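Local coordinates for protein transglutaminase elicitor (Phytophthora sojae, PDB 3TW5) that catalyses transglutamination, joining glutamine side chains to amines such as lysine, and is probably sensed by plant innate immunity, at residues 220-226 with 328-334; 128-132 with 231-235. The protein carries 1 engineered substitution. All blocks are in the same frame, centred on the assembly; numbering follows the deposited sequence.

Contact 1. Residues 220-226 with 328-334; sequences FVADVTA and DHPDFLW
Val221 and Trp334 form an antiparallel hydrogen-bonded pair, closed from Val221 N to Trp334 O (2.7 Å, 161° at the hydrogen) and from Trp334 N to Val221 O (2.9 Å). The segments thereby join two strands of the antiparallel sheet; strand 232-246 flanks 221-223 on its other side. The next pair, Ala222 with Leu333, is non-hydrogen-bonded, with CA atoms 4.8 Å apart. Past it the ladder frays: Asp223 N to Phe332 O and Asp331 N to Asp223 O are both weak.

CH-pi contacts occur on both faces of the ladder. On the face of Val221, its CB lies 3.7 Å from the centroid of the five-membered ring of Trp334, 20° off the normal; Trp334 CG lies between the backbone N and the carbonyl carbon (chi1 61°), which lays the indole alongside Val221. Asp223 CB sits over the Phe332 ring, 3.8 Å from its centroid. On the face of Leu333, its CD2 rests on the Phe220 ring, 3.9 Å from the centroid, and helix 202-215 touches both residues.

At the loop end Asp223 OD2 and Asp331 OD2 are two acceptors with no hydrogen bond between them. Asp223 OD1 instead closes an Asx turn, accepting from Thr225 N at 3.3 Å, from above the carboxylate plane.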
loop_
_atom_site.group_PDB
_atom_site.type_symbol
_atom_site.label_atom_id
_atom_site.label_comp_id
_atom_site.label_asym_id
_atom_site.label_seq_id
_atom_site.Cartn_x
_atom_site.Cartn_y
_atom_site.Cartn_z
ATOM N N PHE A 220 5.033 -5.011 -4.906
ATOM C CA PHE A 220 4.277 -5.415 -3.718
ATOM C C PHE A 220 3.731 -4.228 -2.923
ATOM O O PHE A 220 3.905 -3.074 -3.313
ATOM C CB PHE A 220 5.124 -6.321 -2.813
ATOM C CG PHE A 220 6.462 -5.739 -2.435
ATOM C CD1 PHE A 220 6.577 -4.841 -1.380
ATOM C CD2 PHE A 220 7.612 -6.106 -3.125
ATOM C CE1 PHE A 220 7.814 -4.306 -1.028
ATOM C CE2 PHE A 220 8.851 -5.582 -2.777
ATOM C CZ PHE A 220 8.953 -4.678 -1.729
ATOM N N VAL A 221 3.064 -4.534 -1.812
ATOM C CA VAL A 221 2.526 -3.532 -0.895
ATOM C C VAL A 221 3.280 -3.627 0.430
ATOM O O VAL A 221 3.524 -4.726 0.933
ATOM C CB VAL A 221 1.012 -3.742 -0.646
ATOM C CG1 VAL A 221 0.452 -2.648 0.239
ATOM C CG2 VAL A 221 0.248 -3.792 -1.957
ATOM N N ALA A 222 3.650 -2.473 0.984
ATOM C CA ALA A 222 4.442 -2.417 2.211
ATOM C C ALA A 222 3.821 -1.520 3.275
ATOM O O ALA A 222 3.166 -0.528 2.952
ATOM C CB ALA A 222 5.853 -1.952 1.897
ATOM N N ASP A 223 4.021 -1.886 4.541
ATOM C CA ASP A 223 3.720 -1.000 5.661
ATOM C C ASP A 223 4.975 -0.213 5.970
ATOM O O ASP A 223 5.972 -0.776 6.410
ATOM C CB ASP A 223 3.268 -1.783 6.898
ATOM C CG ASP A 223 2.956 -0.876 8.094
ATOM O OD1 ASP A 223 2.865 0.362 7.925
ATOM O OD2 ASP A 223 2.794 -1.408 9.215
ATOM N N VAL A 224 4.917 1.095 5.745
ATOM C CA VAL A 224 6.111 1.934 5.822
ATOM C C VAL A 224 6.199 2.794 7.087
ATOM O O VAL A 224 7.156 3.552 7.259
ATOM C CB VAL A 224 6.257 2.822 4.565
ATOM C CG1 VAL A 224 6.529 1.961 3.340
ATOM C CG2 VAL A 224 5.014 3.688 4.363
ATOM N N THR A 225 5.211 2.671 7.971
ATOM C CA THR A 225 5.200 3.448 9.217
ATOM C C THR A 225 6.002 2.800 10.343
ATOM O O THR A 225 6.757 3.489 11.038
ATOM C CB THR A 225 3.768 3.752 9.720
ATOM O OG1 THR A 225 2.967 2.562 9.667
ATOM C CG2 THR A 225 3.130 4.846 8.876
ATOM N N ALA A 226 5.830 1.485 10.515
ATOM C CA ALA A 226 6.422 0.722 11.631
ATOM C C ALA A 226 5.990 1.233 13.014
ATOM O O ALA A 226 6.502 0.779 14.043
ATOM C CB ALA A 226 7.956 0.666 11.520
ATOM N N ASP A 328 12.682 1.824 12.458
ATOM C CA ASP A 328 12.031 2.379 11.276
ATOM C C ASP A 328 12.253 1.524 10.024
ATOM O O ASP A 328 13.048 1.873 9.144
ATOM C CB ASP A 328 12.504 3.819 11.049
ATOM C CG ASP A 328 11.695 4.545 9.989
ATOM O OD1 ASP A 328 10.556 4.118 9.687
ATOM O OD2 ASP A 328 12.205 5.555 9.459
ATOM N N HIS A 329 11.535 0.406 9.959
ATOM C CA HIS A 329 11.596 -0.508 8.821
ATOM C C HIS A 329 10.227 -1.157 8.590
ATOM O O HIS A 329 9.458 -1.320 9.542
ATOM C CB HIS A 329 12.685 -1.569 9.034
ATOM C CG HIS A 329 12.413 -2.508 10.169
ATOM N ND1 HIS A 329 11.756 -3.708 10.001
ATOM C CD2 HIS A 329 12.721 -2.431 11.485
ATOM C CE1 HIS A 329 11.665 -4.325 11.166
ATOM N NE2 HIS A 329 12.243 -3.571 12.083
ATOM N N PRO A 330 9.916 -1.530 7.331
ATOM C CA PRO A 330 8.609 -2.103 6.994
ATOM C C PRO A 330 8.235 -3.318 7.842
ATOM O O PRO A 330 9.068 -4.200 8.065
ATOM C CB PRO A 330 8.775 -2.512 5.529
ATOM C CG PRO A 330 9.809 -1.602 5.007
ATOM C CD PRO A 330 10.773 -1.409 6.135
ATOM N N ASP A 331 6.989 -3.345 8.312
ATOM C CA ASP A 331 6.493 -4.440 9.144
ATOM C C ASP A 331 6.211 -5.702 8.333
ATOM O O ASP A 331 6.508 -6.812 8.783
ATOM C CB ASP A 331 5.239 -4.014 9.922
ATOM C CG ASP A 331 5.567 -3.285 11.220
ATOM O OD1 ASP A 331 6.560 -3.650 11.890
ATOM O OD2 ASP A 331 4.820 -2.348 11.582
ATOM N N PHE A 332 5.643 -5.526 7.142
ATOM C CA PHE A 332 5.294 -6.647 6.269
ATOM C C PHE A 332 5.289 -6.280 4.787
ATOM O O PHE A 332 5.210 -5.105 4.427
ATOM C CB PHE A 332 3.938 -7.247 6.669
ATOM C CG PHE A 332 2.851 -6.227 6.870
ATOM C CD1 PHE A 332 2.216 -5.634 5.781
ATOM C CD2 PHE A 332 2.447 -5.874 8.153
ATOM C CE1 PHE A 332 1.201 -4.692 5.965
ATOM C CE2 PHE A 332 1.432 -4.932 8.350
ATOM C CZ PHE A 332 0.808 -4.342 7.252
ATOM N N LEU A 333 5.388 -7.301 3.940
ATOM C CA LEU A 333 5.307 -7.162 2.488
ATOM C C LEU A 333 4.259 -8.138 1.967
ATOM O O LEU A 333 4.259 -9.311 2.346
ATOM C CB LEU A 333 6.655 -7.498 1.840
ATOM C CG LEU A 333 7.796 -6.489 1.663
ATOM C CD1 LEU A 333 8.223 -5.812 2.955
ATOM C CD2 LEU A 333 8.989 -7.186 1.021
ATOM N N TRP A 334 3.368 -7.665 1.102
ATOM C CA TRP A 334 2.394 -8.558 0.480
ATOM C C TRP A 334 2.072 -8.217 -0.968
ATOM O O TRP A 334 2.137 -7.059 -1.370
ATOM C CB TRP A 334 1.113 -8.665 1.316
ATOM C CG TRP A 334 0.370 -7.380 1.529
ATOM C CD1 TRP A 334 0.627 -6.432 2.476
ATOM C CD2 TRP A 334 -0.778 -6.922 0.803
ATOM N NE1 TRP A 334 -0.279 -5.405 2.377
ATOM C CE2 TRP A 334 -1.155 -5.680 1.362
ATOM C CE3 TRP A 334 -1.522 -7.436 -0.267
ATOM C CZ2 TRP A 334 -2.243 -4.942 0.884
ATOM C CZ3 TRP A 334 -2.607 -6.703 -0.740
ATOM C CH2 TRP A 334 -2.954 -5.466 -0.165
#

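Contact 2. Residues 128-132 with 231-235; sequences SHAWS and WNQPV. Engineered in segment 128-132: Ser128 (natural residue Cys).
Asn232, in the strand segment 231-235, meets Ser128 and His129 in the first turn of helix 128-137. This is a helix packed against an antiparallel sheet, as in papain-like clan CA enzymes, in which the nucleophilic cysteine begins such a helix; the position of Ser128, engineered from the natural Cys, is consistent with that role. The short axes run nearly parallel, 15° apart, with a closest approach of 6.9 Å.

The Asn232 side chain can be traced outward. CB lies against the helix backbone, 3.5 Å from Ser128 O, and also touches Ser132 OG. With chi1 at -68°, CG stands beside its own backbone N and reaches His129 CA at 3.8 Å. At the tip the two branches part: ND2 lies by Ser128 OG and by His129 CB, at van der Waals range from both, while OD1 accepts a hydrogen bond from Trp334 NE1, which fixes the amide's rotation. The backbone adds a weak bond, Asn232 N to Ser128 OG, 3.3 Å and 150° at the hydrogen.

Farther along, Pro234 CD sits over the six-membered ring of Trp131, 3.9 Å from its centroid, the two side chains crossing at about a right angle. The indole is tied down by Trp131 NE1 to Trp37 O. Within the helix, Ser128 O is gripped twice, by Ser132 N at 3.2 Å and, from the opposite face of its carbonyl plane, by Ser132 OG at 2.7 Å.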
loop_
_atom_site.group_PDB
_atom_site.type_symbol
_atom_site.label_atom_id
_atom_site.label_comp_id
_atom_site.label_asym_id
_atom_site.label_seq_id
_atom_site.Cartn_x
_atom_site.Cartn_y
_atom_site.Cartn_z
ATOM N N SER A 128 -6.524 2.043 2.662
ATOM C CA SER A 128 -5.199 2.029 2.035
ATOM C C SER A 128 -4.816 0.618 1.598
ATOM O O SER A 128 -4.114 0.437 0.602
ATOM C CB SER A 128 -4.141 2.584 2.992
ATOM O OG SER A 128 -3.957 1.726 4.105
ATOM N N HIS A 129 -5.293 -0.367 2.359
ATOM C CA HIS A 129 -5.098 -1.786 2.063
ATOM C C HIS A 129 -5.818 -2.206 0.782
ATOM O O HIS A 129 -5.495 -3.237 0.192
ATOM C CB HIS A 129 -5.613 -2.630 3.227
ATOM C CG HIS A 129 -7.068 -2.428 3.517
ATOM N ND1 HIS A 129 -7.521 -1.521 4.450
ATOM C CD2 HIS A 129 -8.171 -3.003 2.982
ATOM C CE1 HIS A 129 -8.842 -1.551 4.483
ATOM N NE2 HIS A 129 -9.261 -2.441 3.600
ATOM N N ALA A 130 -6.800 -1.406 0.373
ATOM C CA ALA A 130 -7.598 -1.681 -0.817
ATOM C C ALA A 130 -7.113 -0.891 -2.031
ATOM O O ALA A 130 -7.109 -1.410 -3.151
ATOM C CB ALA A 130 -9.056 -1.389 -0.542
ATOM N N TRP A 131 -6.712 0.360 -1.806
ATOM C CA TRP A 131 -6.180 1.215 -2.866
ATOM C C TRP A 131 -4.867 0.680 -3.436
ATOM O O TRP A 131 -4.683 0.646 -4.656
ATOM C CB TRP A 131 -6.002 2.655 -2.369
ATOM C CG TRP A 131 -4.906 3.403 -3.074
ATOM C CD1 TRP A 131 -4.874 3.765 -4.391
ATOM C CD2 TRP A 131 -3.679 3.868 -2.503
ATOM N NE1 TRP A 131 -3.703 4.422 -4.676
ATOM C CE2 TRP A 131 -2.951 4.503 -3.534
ATOM C CE3 TRP A 131 -3.123 3.814 -1.217
ATOM C CZ2 TRP A 131 -1.694 5.081 -3.321
ATOM C CZ3 TRP A 131 -1.871 4.389 -1.005
ATOM C CH2 TRP A 131 -1.174 5.016 -2.053
ATOM N N SER A 132 -3.963 0.266 -2.549
ATOM C CA SER A 132 -2.629 -0.198 -2.942
ATOM C C SER A 132 -2.638 -1.317 -3.992
ATOM O O SER A 132 -1.999 -1.178 -5.035
ATOM C CB SER A 132 -1.812 -0.608 -1.717
ATOM O OG SER A 132 -1.782 0.431 -0.759
ATOM N N TRP A 231 -0.254 1.329 7.748
ATOM C CA TRP A 231 -0.328 2.065 6.487
ATOM C C TRP A 231 0.120 1.203 5.321
ATOM O O TRP A 231 1.175 0.578 5.378
ATOM C CB TRP A 231 0.517 3.340 6.540
ATOM C CG TRP A 231 -0.226 4.535 7.052
ATOM C CD1 TRP A 231 0.020 5.223 8.210
ATOM C CD2 TRP A 231 -1.346 5.183 6.431
ATOM N NE1 TRP A 231 -0.872 6.264 8.345
ATOM C CE2 TRP A 231 -1.723 6.261 7.268
ATOM C CE3 TRP A 231 -2.067 4.961 5.250
ATOM C CZ2 TRP A 231 -2.790 7.112 6.960
ATOM C CZ3 TRP A 231 -3.125 5.805 4.948
ATOM C CH2 TRP A 231 -3.475 6.868 5.800
ATOM N N ASN A 232 -0.687 1.170 4.266
ATOM C CA ASN A 232 -0.354 0.414 3.065
ATOM C C ASN A 232 -0.054 1.331 1.894
ATOM O O ASN A 232 -0.823 2.247 1.600
ATOM C CB ASN A 232 -1.482 -0.551 2.696
ATOM C CG ASN A 232 -1.636 -1.679 3.692
ATOM O OD1 ASN A 232 -1.143 -2.782 3.472
ATOM N ND2 ASN A 232 -2.322 -1.408 4.794
ATOM N N GLN A 233 1.076 1.084 1.238
ATOM C CA GLN A 233 1.485 1.846 0.060
ATOM C C GLN A 233 1.975 0.875 -1.010
ATOM O O GLN A 233 2.694 -0.074 -0.692
ATOM C CB GLN A 233 2.613 2.833 0.397
ATOM C CG GLN A 233 2.509 3.558 1.745
ATOM C CD GLN A 233 1.453 4.646 1.772
ATOM O OE1 GLN A 233 1.147 5.262 0.752
ATOM N NE2 GLN A 233 0.892 4.892 2.950
ATOM N N PRO A 234 1.593 1.103 -2.281
ATOM C CA PRO A 234 2.134 0.283 -3.363
ATOM C C PRO A 234 3.552 0.725 -3.722
ATOM O O PRO A 234 3.808 1.920 -3.882
ATOM C CB PRO A 234 1.173 0.556 -4.519
ATOM C CG PRO A 234 0.662 1.924 -4.268
ATOM C CD PRO A 234 0.634 2.108 -2.776
ATOM N N VAL A 235 4.467 -0.235 -3.833
ATOM C CA VAL A 235 5.869 0.069 -4.116
ATOM C C VAL A 235 6.091 0.335 -5.609
ATOM O O VAL A 235 5.542 -0.363 -6.462
ATOM C CB VAL A 235 6.812 -1.049 -3.586
ATOM C CG1 VAL A 235 8.247 -0.837 -4.049
ATOM C CG2 VAL A 235 6.757 -1.104 -2.069
#

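Contact 2 is the core contact, centred about 2 Å from the centre of the chain, while contact 1 lies about 8 Å out and is partly buried, several of its loop residues being partly exposed. Their chemistry follows: contact 1 is strand-to-strand pairing within one sheet, in which backbone bonds are joined by CH-pi contacts, whereas contact 2 seats a helix against that sheet with side-chain packing and a single weak bond across it. Strands 221-223 and 232-246 are neighbours, joined by Phe220 O and Val235 N at 2.9 Å. The helix also meets contact 1, since Trp334 CH2 packs 3.4 Å from His129 O. Their segments alternate along the chain.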